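Local structure of uncharacterized protein (Bacillus subtilis, 5DQV) at residues T18-V23 with H64-V69; V44-K49 with Q127-L132; E58-V63 with I100-K105; E81-L86 with E94-V99. The protein acts as a metal-dependent nucleotide pyrophosphohydrolase, probably hydrolysing nucleotides in a helical HD-domain site that here holds nickel. One frame throughout, in Å; residues are numbered along the deposited sequence.

Interaction 1 of 4, residues T18-V23 with H64-V69; sequences TWVQSV and HDLIDV. With NI (nickel (II) ion), chain C.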
loop_
_atom_site.group_PDB
_atom_site.type_symbol
_atom_site.label_atom_id
_atom_site.label_comp_id
_atom_site.label_asym_id
_atom_site.label_seq_id
_atom_site.Cartn_x
_atom_site.Cartn_y
_atom_site.Cartn_z
ATOM N N THR A 18 -8.780 -25.543 -8.045
ATOM C CA THR A 18 -9.924 -24.963 -8.769
ATOM C C THR A 18 -11.045 -24.691 -7.726
ATOM O O THR A 18 -11.732 -23.701 -7.800
ATOM C CB THR A 18 -10.434 -25.928 -9.844
ATOM O OG1 THR A 18 -9.381 -26.232 -10.768
ATOM C CG2 THR A 18 -11.683 -25.372 -10.598
ATOM N N TRP A 19 -11.222 -25.619 -6.787
ATOM C CA TRP A 19 -12.197 -25.467 -5.702
ATOM C C TRP A 19 -11.960 -24.199 -4.888
ATOM O O TRP A 19 -12.864 -23.376 -4.724
ATOM C CB TRP A 19 -12.258 -26.728 -4.813
ATOM C CG TRP A 19 -12.946 -26.576 -3.526
ATOM C CD1 TRP A 19 -14.195 -26.078 -3.315
ATOM C CD2 TRP A 19 -12.417 -26.909 -2.237
ATOM N NE1 TRP A 19 -14.507 -26.106 -1.945
ATOM C CE2 TRP A 19 -13.423 -26.596 -1.271
ATOM C CE3 TRP A 19 -11.185 -27.435 -1.796
ATOM C CZ2 TRP A 19 -13.240 -26.801 0.080
ATOM C CZ3 TRP A 19 -11.014 -27.637 -0.469
ATOM C CH2 TRP A 19 -12.044 -27.326 0.472
ATOM N N VAL A 20 -10.745 -24.044 -4.384
ATOM C CA VAL A 20 -10.392 -22.926 -3.533
ATOM C C VAL A 20 -10.579 -21.608 -4.279
ATOM O O VAL A 20 -11.156 -20.647 -3.733
ATOM C CB VAL A 20 -8.932 -23.060 -3.033
ATOM C CG1 VAL A 20 -8.422 -21.763 -2.438
ATOM C CG2 VAL A 20 -8.819 -24.255 -2.036
ATOM N N GLN A 21 -10.101 -21.578 -5.528
ATOM C CA GLN A 21 -10.298 -20.406 -6.369
ATOM C C GLN A 21 -11.787 -20.119 -6.552
ATOM O O GLN A 21 -12.197 -18.957 -6.478
ATOM C CB GLN A 21 -9.542 -20.528 -7.701
ATOM C CG GLN A 21 -9.563 -19.253 -8.520
ATOM C CD GLN A 21 -8.700 -19.325 -9.800
ATOM O OE1 GLN A 21 -8.171 -20.378 -10.147
ATOM N NE2 GLN A 21 -8.547 -18.201 -10.469
ATOM N N SER A 22 -12.616 -21.160 -6.733
ATOM C CA SER A 22 -14.061 -20.972 -6.869
ATOM C C SER A 22 -14.726 -20.496 -5.588
ATOM O O SER A 22 -15.641 -19.690 -5.644
ATOM C CB SER A 22 -14.711 -22.281 -7.334
ATOM O OG SER A 22 -16.120 -22.151 -7.515
ATOM N N VAL A 23 -14.278 -20.998 -4.436
ATOM C CA VAL A 23 -14.783 -20.587 -3.129
ATOM C C VAL A 23 -14.502 -19.090 -2.899
ATOM O O VAL A 23 -15.379 -18.337 -2.487
ATOM C CB VAL A 23 -14.181 -21.445 -1.947
ATOM C CG1 VAL A 23 -14.496 -20.752 -0.587
ATOM C CG2 VAL A 23 -14.704 -22.882 -1.957
ATOM N N HIS A 64 -5.451 -23.158 3.690
ATOM C CA HIS A 64 -5.062 -22.610 5.003
ATOM C C HIS A 64 -5.967 -21.456 5.440
ATOM O O HIS A 64 -6.186 -21.285 6.644
ATOM C CB HIS A 64 -3.540 -22.231 5.035
ATOM C CG HIS A 64 -3.211 -20.826 4.611
ATOM N ND1 HIS A 64 -2.955 -20.479 3.301
ATOM C CD2 HIS A 64 -3.040 -19.685 5.340
ATOM C CE1 HIS A 64 -2.711 -19.178 3.221
ATOM N NE2 HIS A 64 -2.757 -18.669 4.449
ATOM N N ASP A 65 -6.544 -20.728 4.487
ATOM C CA ASP A 65 -7.341 -19.531 4.777
ATOM C C ASP A 65 -8.852 -19.760 4.815
ATOM O O ASP A 65 -9.604 -18.805 5.136
ATOM C CB ASP A 65 -7.208 -18.508 3.614
ATOM C CG ASP A 65 -6.178 -17.445 3.840
ATOM O OD1 ASP A 65 -5.326 -17.519 4.785
ATOM O OD2 ASP A 65 -6.221 -16.510 2.988
ATOM N N LEU A 66 -9.328 -20.936 4.393
ATOM C CA LEU A 66 -10.736 -21.080 4.038
ATOM C C LEU A 66 -11.587 -20.984 5.320
ATOM O O LEU A 66 -12.742 -20.629 5.240
ATOM C CB LEU A 66 -11.026 -22.396 3.333
ATOM C CG LEU A 66 -10.482 -22.616 1.909
ATOM C CD1 LEU A 66 -10.908 -23.974 1.476
ATOM C CD2 LEU A 66 -10.996 -21.530 0.947
ATOM N N ILE A 67 -10.986 -21.326 6.450
ATOM C CA ILE A 67 -11.667 -21.302 7.741
ATOM C C ILE A 67 -11.367 -20.069 8.592
ATOM O O ILE A 67 -11.833 -19.968 9.718
ATOM C CB ILE A 67 -11.375 -22.574 8.548
ATOM C CG1 ILE A 67 -9.915 -22.657 9.032
ATOM C CG2 ILE A 67 -11.687 -23.799 7.703
ATOM C CD1 ILE A 67 -9.688 -23.757 10.145
ATOM N N ASP A 68 -10.587 -19.141 8.042
ATOM C CA ASP A 68 -10.003 -18.066 8.844
ATOM C C ASP A 68 -11.115 -17.043 9.103
ATOM O O ASP A 68 -11.944 -16.724 8.234
ATOM C CB ASP A 68 -8.774 -17.496 8.111
ATOM C CG ASP A 68 -8.000 -16.420 8.921
ATOM O OD1 ASP A 68 -8.507 -15.312 9.086
ATOM O OD2 ASP A 68 -6.863 -16.672 9.328
ATOM N N VAL A 69 -11.149 -16.560 10.328
ATOM C CA VAL A 69 -12.185 -15.669 10.780
ATOM C C VAL A 69 -12.264 -14.401 9.949
ATOM O O VAL A 69 -13.311 -13.755 9.908
ATOM C CB VAL A 69 -11.964 -15.295 12.235
ATOM C CG1 VAL A 69 -12.041 -16.568 13.066
ATOM C CG2 VAL A 69 -10.605 -14.543 12.409
HETATM NI NI NI C . -2.631 -16.687 4.662
#

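Interaction 2 of 4, residues V44-K49 with Q127-L132; sequences VYIGEK and QDADRL. With NI (nickel (II) ion), chain C.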
loop_
_atom_site.group_PDB
_atom_site.type_symbol
_atom_site.label_atom_id
_atom_site.label_comp_id
_atom_site.label_asym_id
_atom_site.label_seq_id
_atom_site.Cartn_x
_atom_site.Cartn_y
_atom_site.Cartn_z
ATOM N N VAL A 44 5.739 -24.946 -1.194
ATOM C CA VAL A 44 6.248 -26.132 -1.892
ATOM C C VAL A 44 7.756 -25.996 -2.048
ATOM O O VAL A 44 8.523 -26.987 -1.849
ATOM C CB VAL A 44 5.486 -26.380 -3.273
ATOM C CG1 VAL A 44 6.277 -27.334 -4.202
ATOM C CG2 VAL A 44 4.022 -26.895 -2.980
ATOM N N TYR A 45 8.214 -24.776 -2.337
ATOM C CA TYR A 45 9.657 -24.521 -2.461
ATOM C C TYR A 45 10.432 -24.832 -1.145
ATOM O O TYR A 45 11.391 -25.606 -1.107
ATOM C CB TYR A 45 9.925 -23.079 -2.918
ATOM C CG TYR A 45 11.392 -22.744 -2.836
ATOM C CD1 TYR A 45 12.246 -23.074 -3.898
ATOM C CD2 TYR A 45 11.940 -22.122 -1.727
ATOM C CE1 TYR A 45 13.594 -22.800 -3.851
ATOM C CE2 TYR A 45 13.303 -21.832 -1.674
ATOM C CZ TYR A 45 14.119 -22.185 -2.744
ATOM O OH TYR A 45 15.468 -21.925 -2.738
ATOM N N ILE A 46 9.946 -24.279 -0.059
ATOM C CA ILE A 46 10.506 -24.532 1.291
ATOM C C ILE A 46 10.419 -26.022 1.700
ATOM O O ILE A 46 11.368 -26.602 2.199
ATOM C CB ILE A 46 9.775 -23.690 2.305
ATOM C CG1 ILE A 46 10.091 -22.203 2.073
ATOM C CG2 ILE A 46 10.178 -24.068 3.752
ATOM C CD1 ILE A 46 9.146 -21.274 2.804
ATOM N N GLY A 47 9.257 -26.611 1.460
ATOM C CA GLY A 47 8.982 -27.987 1.718
ATOM C C GLY A 47 9.941 -28.928 1.043
ATOM O O GLY A 47 10.431 -29.897 1.657
ATOM N N GLU A 48 10.279 -28.621 -0.203
ATOM C CA GLU A 48 11.239 -29.437 -0.924
ATOM C C GLU A 48 12.651 -29.323 -0.329
ATOM O O GLU A 48 13.310 -30.335 -0.103
ATOM C CB GLU A 48 11.195 -29.147 -2.445
ATOM C CG GLU A 48 12.097 -30.131 -3.255
ATOM C CD GLU A 48 13.572 -29.710 -3.364
ATOM O OE1 GLU A 48 13.859 -28.499 -3.201
ATOM O OE2 GLU A 48 14.458 -30.582 -3.647
ATOM N N LYS A 49 13.095 -28.111 -0.013
ATOM C CA LYS A 49 14.384 -27.907 0.648
ATOM C C LYS A 49 14.434 -28.575 2.012
ATOM O O LYS A 49 15.489 -29.057 2.425
ATOM C CB LYS A 49 14.687 -26.410 0.816
ATOM C CG LYS A 49 14.811 -25.608 -0.510
ATOM C CD LYS A 49 16.034 -25.987 -1.242
ATOM C CE LYS A 49 16.260 -25.098 -2.426
ATOM N NZ LYS A 49 17.364 -25.665 -3.211
ATOM N N GLN A 127 3.222 -22.217 7.667
ATOM C CA GLN A 127 3.203 -21.026 8.503
ATOM C C GLN A 127 4.266 -20.056 8.022
ATOM O O GLN A 127 4.007 -18.870 7.849
ATOM C CB GLN A 127 3.392 -21.418 9.984
ATOM C CG GLN A 127 3.417 -20.242 10.938
ATOM C CD GLN A 127 3.487 -20.656 12.389
ATOM O OE1 GLN A 127 4.484 -21.218 12.853
ATOM N NE2 GLN A 127 2.409 -20.420 13.108
ATOM N N ASP A 128 5.464 -20.581 7.772
ATOM C CA ASP A 128 6.591 -19.793 7.277
ATOM C C ASP A 128 6.283 -19.102 5.944
ATOM O O ASP A 128 6.559 -17.929 5.759
ATOM C CB ASP A 128 7.823 -20.707 7.107
ATOM C CG ASP A 128 8.543 -21.038 8.441
ATOM O OD1 ASP A 128 8.135 -20.556 9.529
ATOM O OD2 ASP A 128 9.559 -21.791 8.369
ATOM N N ALA A 129 5.665 -19.846 5.026
ATOM C CA ALA A 129 5.310 -19.324 3.714
ATOM C C ALA A 129 4.268 -18.183 3.865
ATOM O O ALA A 129 4.346 -17.144 3.210
ATOM C CB ALA A 129 4.765 -20.482 2.824
ATOM N N ASP A 130 3.333 -18.381 4.779
ATOM C CA ASP A 130 2.266 -17.426 5.001
ATOM C C ASP A 130 2.884 -16.135 5.546
ATOM O O ASP A 130 2.495 -14.993 5.156
ATOM C CB ASP A 130 1.264 -18.057 5.987
ATOM C CG ASP A 130 -0.043 -17.374 6.028
ATOM O OD1 ASP A 130 -0.472 -16.825 5.046
ATOM O OD2 ASP A 130 -0.676 -17.388 7.077
ATOM N N ARG A 131 3.833 -16.289 6.477
ATOM C CA ARG A 131 4.509 -15.116 7.039
ATOM C C ARG A 131 5.470 -14.428 6.075
ATOM O O ARG A 131 5.564 -13.212 6.046
ATOM C CB ARG A 131 5.184 -15.457 8.399
ATOM C CG ARG A 131 4.139 -15.755 9.414
ATOM C CD ARG A 131 4.712 -16.011 10.734
ATOM N NE ARG A 131 3.668 -16.410 11.650
ATOM C CZ ARG A 131 3.747 -16.347 12.968
ATOM N NH1 ARG A 131 4.821 -15.833 13.550
ATOM N NH2 ARG A 131 2.727 -16.771 13.707
ATOM N N LEU A 132 6.151 -15.193 5.257
ATOM C CA LEU A 132 7.001 -14.615 4.222
ATOM C C LEU A 132 6.185 -13.684 3.308
ATOM O O LEU A 132 6.671 -12.605 2.888
ATOM C CB LEU A 132 7.689 -15.717 3.429
ATOM C CG LEU A 132 8.863 -16.447 4.089
ATOM C CD1 LEU A 132 9.363 -17.624 3.282
ATOM C CD2 LEU A 132 10.035 -15.450 4.362
HETATM NI NI NI C . -2.631 -16.687 4.662
#

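Interaction 3 of 4, residues E58-V63 with I100-K105; sequences ETAALV and IHIITK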
loop_
_atom_site.group_PDB
_atom_site.type_symbol
_atom_site.label_atom_id
_atom_site.label_comp_id
_atom_site.label_asym_id
_atom_site.label_seq_id
_atom_site.Cartn_x
_atom_site.Cartn_y
_atom_site.Cartn_z
ATOM N N GLU A 58 1.340 -28.633 0.169
ATOM C CA GLU A 58 0.598 -27.891 -0.857
ATOM C C GLU A 58 -0.898 -27.813 -0.541
ATOM O O GLU A 58 -1.505 -26.759 -0.722
ATOM C CB GLU A 58 0.812 -28.490 -2.214
ATOM C CG GLU A 58 0.294 -27.641 -3.316
ATOM C CD GLU A 58 0.564 -28.222 -4.662
ATOM O OE1 GLU A 58 1.152 -29.342 -4.778
ATOM O OE2 GLU A 58 0.107 -27.580 -5.612
ATOM N N THR A 59 -1.485 -28.930 -0.147
ATOM C CA THR A 59 -2.879 -28.995 0.240
ATOM C C THR A 59 -3.219 -28.094 1.401
ATOM O O THR A 59 -4.157 -27.285 1.295
ATOM C CB THR A 59 -3.346 -30.436 0.511
ATOM O OG1 THR A 59 -3.099 -31.220 -0.655
ATOM C CG2 THR A 59 -4.829 -30.443 0.834
ATOM N N ALA A 60 -2.419 -28.158 2.470
ATOM C CA ALA A 60 -2.598 -27.241 3.589
ATOM C C ALA A 60 -2.444 -25.790 3.217
ATOM O O ALA A 60 -3.245 -24.924 3.624
ATOM C CB ALA A 60 -1.645 -27.623 4.766
ATOM N N ALA A 61 -1.461 -25.505 2.380
ATOM C CA ALA A 61 -1.263 -24.123 1.930
ATOM C C ALA A 61 -2.490 -23.668 1.186
ATOM O O ALA A 61 -2.984 -22.565 1.392
ATOM C CB ALA A 61 -0.013 -24.016 1.039
ATOM N N LEU A 62 -2.996 -24.534 0.312
ATOM C CA LEU A 62 -4.150 -24.138 -0.528
ATOM C C LEU A 62 -5.382 -23.853 0.323
ATOM O O LEU A 62 -6.109 -22.916 0.033
ATOM C CB LEU A 62 -4.428 -25.180 -1.567
ATOM C CG LEU A 62 -3.413 -25.246 -2.719
ATOM C CD1 LEU A 62 -3.642 -26.524 -3.541
ATOM C CD2 LEU A 62 -3.500 -23.933 -3.606
ATOM N N VAL A 63 -5.618 -24.634 1.383
ATOM C CA VAL A 63 -6.858 -24.453 2.183
ATOM C C VAL A 63 -6.665 -23.684 3.468
ATOM O O VAL A 63 -7.639 -23.491 4.207
ATOM C CB VAL A 63 -7.575 -25.813 2.458
ATOM C CG1 VAL A 63 -7.859 -26.551 1.092
ATOM C CG2 VAL A 63 -6.704 -26.713 3.429
ATOM N N ILE A 100 -6.187 -31.003 8.321
ATOM C CA ILE A 100 -7.074 -30.340 9.275
ATOM C C ILE A 100 -6.301 -29.920 10.534
ATOM O O ILE A 100 -6.464 -28.777 11.019
ATOM C CB ILE A 100 -8.337 -31.223 9.539
ATOM C CG1 ILE A 100 -9.217 -31.311 8.290
ATOM C CG2 ILE A 100 -9.166 -30.790 10.824
ATOM C CD1 ILE A 100 -9.621 -29.950 7.635
ATOM N N HIS A 101 -5.436 -30.795 11.040
ATOM C CA HIS A 101 -4.662 -30.496 12.230
ATOM C C HIS A 101 -3.770 -29.266 12.007
ATOM O O HIS A 101 -3.586 -28.467 12.911
ATOM C CB HIS A 101 -3.829 -31.704 12.684
ATOM C CG HIS A 101 -4.619 -32.780 13.381
ATOM N ND1 HIS A 101 -5.371 -32.547 14.518
ATOM C CD2 HIS A 101 -4.704 -34.113 13.147
ATOM C CE1 HIS A 101 -5.921 -33.681 14.922
ATOM N NE2 HIS A 101 -5.537 -34.645 14.102
ATOM N N ILE A 102 -3.238 -29.101 10.791
ATOM C CA ILE A 102 -2.430 -27.923 10.477
ATOM C C ILE A 102 -3.298 -26.673 10.534
ATOM O O ILE A 102 -2.986 -25.727 11.274
ATOM C CB ILE A 102 -1.762 -28.016 9.068
ATOM C CG1 ILE A 102 -0.693 -29.113 9.057
ATOM C CG2 ILE A 102 -1.105 -26.643 8.686
ATOM C CD1 ILE A 102 -0.150 -29.470 7.621
ATOM N N ILE A 103 -4.386 -26.654 9.769
ATOM C CA ILE A 103 -5.097 -25.374 9.588
ATOM C C ILE A 103 -5.857 -24.903 10.815
ATOM O O ILE A 103 -6.067 -23.709 10.971
ATOM C CB ILE A 103 -5.973 -25.381 8.316
ATOM C CG1 ILE A 103 -7.142 -26.351 8.455
ATOM C CG2 ILE A 103 -5.081 -25.781 7.141
ATOM C CD1 ILE A 103 -8.046 -26.453 7.212
ATOM N N THR A 104 -6.205 -25.813 11.717
ATOM C CA THR A 104 -6.941 -25.456 12.930
ATOM C C THR A 104 -5.983 -24.987 13.996
ATOM O O THR A 104 -6.337 -24.128 14.817
ATOM C CB THR A 104 -7.773 -26.623 13.466
ATOM O OG1 THR A 104 -6.943 -27.772 13.643
ATOM C CG2 THR A 104 -8.941 -26.956 12.475
ATOM N N LYS A 105 -4.780 -25.554 13.986
ATOM C CA LYS A 105 -3.667 -25.046 14.798
ATOM C C LYS A 105 -3.271 -23.627 14.339
ATOM O O LYS A 105 -3.154 -22.754 15.147
ATOM C CB LYS A 105 -2.470 -26.004 14.750
ATOM C CG LYS A 105 -2.658 -27.270 15.629
ATOM C CD LYS A 105 -1.379 -27.665 16.419
#

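Interaction 4 of 4, residues E81-L86 with E94-V99; sequences EVYNQL and EDADRV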
loop_
_atom_site.group_PDB
_atom_site.type_symbol
_atom_site.label_atom_id
_atom_site.label_comp_id
_atom_site.label_asym_id
_atom_site.label_seq_id
_atom_site.Cartn_x
_atom_site.Cartn_y
_atom_site.Cartn_z
ATOM N N GLU A 81 -16.643 -28.718 6.513
ATOM C CA GLU A 81 -16.836 -28.511 5.080
ATOM C C GLU A 81 -15.541 -28.728 4.333
ATOM O O GLU A 81 -15.549 -29.324 3.264
ATOM C CB GLU A 81 -17.400 -27.087 4.796
ATOM C CG GLU A 81 -18.925 -27.019 5.024
ATOM C CD GLU A 81 -19.482 -25.607 5.252
ATOM O OE1 GLU A 81 -18.732 -24.643 5.455
ATOM O OE2 GLU A 81 -20.692 -25.493 5.316
ATOM N N VAL A 82 -14.429 -28.226 4.889
ATOM C CA VAL A 82 -13.124 -28.434 4.289
ATOM C C VAL A 82 -12.760 -29.920 4.271
ATOM O O VAL A 82 -12.374 -30.438 3.256
ATOM C CB VAL A 82 -12.042 -27.622 5.025
ATOM C CG1 VAL A 82 -10.693 -27.942 4.480
ATOM C CG2 VAL A 82 -12.334 -26.090 4.894
ATOM N N TYR A 83 -12.881 -30.572 5.416
ATOM C CA TYR A 83 -12.625 -31.994 5.555
ATOM C C TYR A 83 -13.415 -32.837 4.508
ATOM O O TYR A 83 -12.835 -33.639 3.787
ATOM C CB TYR A 83 -12.951 -32.470 6.988
ATOM C CG TYR A 83 -12.755 -33.964 7.153
ATOM C CD1 TYR A 83 -11.504 -34.493 7.469
ATOM C CD2 TYR A 83 -13.812 -34.858 6.948
ATOM C CE1 TYR A 83 -11.323 -35.856 7.629
ATOM C CE2 TYR A 83 -13.627 -36.238 7.078
ATOM C CZ TYR A 83 -12.373 -36.708 7.414
ATOM O OH TYR A 83 -12.174 -38.033 7.539
ATOM N N ASN A 84 -14.722 -32.589 4.416
ATOM C CA ASN A 84 -15.616 -33.371 3.541
ATOM C C ASN A 84 -15.264 -33.237 2.072
ATOM O O ASN A 84 -15.326 -34.228 1.313
ATOM C CB ASN A 84 -17.071 -32.993 3.803
ATOM C CG ASN A 84 -17.594 -33.496 5.162
ATOM O OD1 ASN A 84 -16.979 -34.336 5.787
ATOM N ND2 ASN A 84 -18.790 -33.020 5.570
ATOM N N GLN A 85 -14.851 -32.037 1.663
ATOM C CA GLN A 85 -14.529 -31.795 0.268
ATOM C C GLN A 85 -13.242 -32.475 -0.069
ATOM O O GLN A 85 -13.093 -33.086 -1.147
ATOM C CB GLN A 85 -14.445 -30.289 -0.002
ATOM C CG GLN A 85 -14.466 -29.867 -1.457
ATOM C CD GLN A 85 -15.876 -29.660 -2.020
ATOM O OE1 GLN A 85 -16.850 -30.178 -1.466
ATOM N NE2 GLN A 85 -15.986 -28.954 -3.148
ATOM N N LEU A 86 -12.260 -32.356 0.826
ATOM C CA LEU A 86 -10.992 -33.091 0.608
ATOM C C LEU A 86 -11.218 -34.587 0.418
ATOM O O LEU A 86 -10.637 -35.212 -0.495
ATOM C CB LEU A 86 -9.987 -32.848 1.766
ATOM C CG LEU A 86 -9.481 -31.418 1.908
ATOM C CD1 LEU A 86 -8.657 -31.291 3.225
ATOM C CD2 LEU A 86 -8.678 -31.050 0.643
ATOM N N GLU A 94 -6.257 -40.185 6.390
ATOM C CA GLU A 94 -5.107 -39.842 7.218
ATOM C C GLU A 94 -4.497 -38.507 6.789
ATOM O O GLU A 94 -4.159 -37.680 7.643
ATOM C CB GLU A 94 -4.056 -40.960 7.217
ATOM C CG GLU A 94 -4.623 -42.331 7.632
ATOM C CD GLU A 94 -5.049 -42.396 9.092
ATOM O OE1 GLU A 94 -6.084 -41.781 9.458
ATOM O OE2 GLU A 94 -4.351 -43.083 9.878
ATOM N N ASP A 95 -4.359 -38.325 5.478
ATOM C CA ASP A 95 -3.870 -37.090 4.905
ATOM C C ASP A 95 -4.797 -35.944 5.179
ATOM O O ASP A 95 -4.349 -34.835 5.522
ATOM C CB ASP A 95 -3.690 -37.245 3.398
ATOM C CG ASP A 95 -2.452 -38.042 3.063
ATOM O OD1 ASP A 95 -1.556 -38.174 3.923
ATOM O OD2 ASP A 95 -2.395 -38.524 1.957
ATOM N N ALA A 96 -6.088 -36.208 5.046
ATOM C CA ALA A 96 -7.075 -35.206 5.341
ATOM C C ALA A 96 -7.039 -34.762 6.827
ATOM O O ALA A 96 -7.085 -33.569 7.140
ATOM C CB ALA A 96 -8.470 -35.720 4.910
ATOM N N ASP A 97 -6.868 -35.711 7.738
ATOM C CA ASP A 97 -6.737 -35.391 9.159
ATOM C C ASP A 97 -5.489 -34.499 9.409
ATOM O O ASP A 97 -5.551 -33.536 10.215
ATOM C CB ASP A 97 -6.592 -36.700 9.995
ATOM C CG ASP A 97 -7.903 -37.373 10.287
ATOM O OD1 ASP A 97 -8.951 -36.798 9.981
ATOM O OD2 ASP A 97 -7.896 -38.502 10.835
ATOM N N ARG A 98 -4.363 -34.826 8.742
ATOM C CA ARG A 98 -3.113 -34.077 8.894
ATOM C C ARG A 98 -3.333 -32.632 8.456
ATOM O O ARG A 98 -2.859 -31.705 9.098
ATOM C CB ARG A 98 -1.966 -34.687 8.049
ATOM C CG ARG A 98 -1.325 -35.954 8.589
ATOM C CD ARG A 98 -0.304 -36.580 7.604
ATOM N NE ARG A 98 0.970 -35.850 7.530
ATOM C CZ ARG A 98 1.975 -36.151 6.701
ATOM N NH1 ARG A 98 1.899 -37.198 5.874
ATOM N NH2 ARG A 98 3.091 -35.418 6.717
ATOM N N VAL A 99 -4.024 -32.462 7.325
ATOM C CA VAL A 99 -4.282 -31.152 6.780
ATOM C C VAL A 99 -5.163 -30.358 7.760
ATOM O O VAL A 99 -4.823 -29.222 8.117
ATOM C CB VAL A 99 -4.920 -31.224 5.404
ATOM C CG1 VAL A 99 -5.515 -29.848 5.027
ATOM C CG2 VAL A 99 -3.832 -31.676 4.394
#

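Interaction 1 of 4, residues T18-V23 with H64-V69
His64 NE2 binds nickel at 2.0 Å, and two residues further on Leu66 turns away from the metal to pack on Trp19, Val20 and Val23 of helix 8-24. His35 and Asp130 bind the same ion. Asp65 completes the site's set of four residues, with OD1 a longer 2.8 Å from the nickel. The other ring nitrogen, His64 ND1, is hydrogen-bonded to Ala61 O, which helps fix the rotation of the imidazole. Leu66 divides its work between its two methyls. Leu66 CD1 approaches the six-membered ring of Trp19 obliquely and off-centre in a CH-pi contact, 4.1 Å from the centroid and 29° off the ring normal, closest at Trp19 CH2 (3.7 Å). The same methyl meets Val20 CG2, while Leu66 CD2 reaches Val23 CG1 at 3.9 Å. No hydrogen bond spans the two segments, which implies that segment 64-69 meets helix 8-24 through apolar contact alone, while the imidazole of His64 serves the ion.

Interaction 2 of 4, residues V44-K49 with Q127-L132
Ile46 meets Ala129 and Leu132 between helices 33-50 and 121-132, and almost everything it does there is done by its last atom. Its CB is directed toward the other helix. From there CG2 branches off anti to the backbone N, and CG1 takes the position anti to the carbonyl carbon (chi1 -68°). With chi2 extended at 165°, the chain delivers CD1 to the facing helix. Ile46 CD1 meets Leu132 CD1 at 3.7 Å, the two side chains reaching toward each other tip to tip. Ile46 CD1 also lies against the backbone of the facing helix, 4.4 Å from Ala129 N, and more loosely beside Ala129 CB at 4.5 Å. The small alanine lets the isoleucine end close to the main chain, and its own methyl packs on Val39, Leu42 and Ala43 of helix 33-50. Next to this apolar patch, the carboxylate of Asp128 accepts hydrogen bonds from the backbone N atoms of Asn177 and Thr178, tying helix 121-132 to the loop that leads into helix 179-202. One residue past Ala129, Asp130 OD1 binds nickel at 2.2 Å. A helix that packs through its apolar side while presenting the last metal-binding aspartate belongs to the all-helical HD domain, whose H...HD...D residues gather round the ion.

Interaction 3 of 4, residues E58-V63 with I100-K105
Ile102 sets its CD1 against the CB of Ala60, 3.7 Å away, and its CG2 touches the same methyl at 4.1 Å, so the alanine methyl is met by both branches of the isoleucine. Ile103, the next residue, packs one turn further along the facing helix. Its CG1 stands between the backbone N and the carbonyl carbon (chi1 68°), a setting in which Ile103 CD1 meets Val63 CG2 at 4.0 Å. The other branch, CG2 of Ile103, settles over the main chain at Ala60 O, 4.1 Å away, and also borders Val63 CG2. With alanine at the nearest point, the two short helical axes approach to 9.6 Å and run in broadly the same direction, 39° apart. Beyond this apolar seam, Thr104 OG1 donates to Ile100 O at 2.9 Å, tilted out of the carbonyl plane. That oxygen also accepts the regular helical bond from Thr104 N. Helix 54-63 is enclosed by other helices as well: Ala61 packs on Ala40 and Ala43 of helix 33-50, Val63 on Trp19 of helix 8-24, and Thr59 on Leu86 of helix 79-88, which Ile100 of helix 93-106 also touches.

Interaction 4 of 4, residues E81-L86 with E94-V99
Tyr83 and Leu86 face Ala96, Asp97 and Val99 across an antiparallel helical hairpin, in which helices 79-88 and 93-106 are joined by a short loop. The short axes pass 9.9 Å apart, with 151° between their directions. The apolar contacts come in two places. Leu86 CD1 meets Val99 CG1 at 3.9 Å, two branched side chains laid at a slant to one another on the buried side of the hairpin. Where the CA atoms of Tyr83 and Ala96 approach to 6.4 Å, the methyl carbon CB of Ala96 lies 3.9 Å from Tyr83 CE1. Leu86 also packs on Ile16, which ties the hairpin to helix 8-24. The polar component is an aromatic-carboxylate contact without a hydrogen bond. Tyr83 has its ring anti to the backbone N (chi1 177°), which brings the end of the ring to the facing helix, and its plane lies 25° from that of the Asp97 carboxylate. Lys93 also touches this ring and forms a salt bridge with Asp97 OD2, leaving the other oxygen, Asp97 OD1, to sit 3.5 Å from Tyr83 CE1.

In the fold
Interactions 1 and 2 hold nickel ligands, and interactions 3 and 4 lie progressively farther from the ion. The centres of interactions 1 and 2 are about 18 Å apart, yet both reach the metal: His64 NE2 and Asp130 OD1 come within 3.0 Å of each other as fellow ligands. Interaction 3 lies next to the site, with the side chain of Ile103 about 10 Å from the nickel and Ile103 CG2 3.8 Å from His64 CA. Interaction 4 shares helix 93-106 with it, their centres about 9 Å apart, and is joined to it where Val63 CG2 meets Val99 CG1 at 3.7 Å. Trp19 of interaction 1 also touches Gln85 of interaction 4. Along the chain, interaction 4 nests inside interaction 3, which nests inside interaction 2.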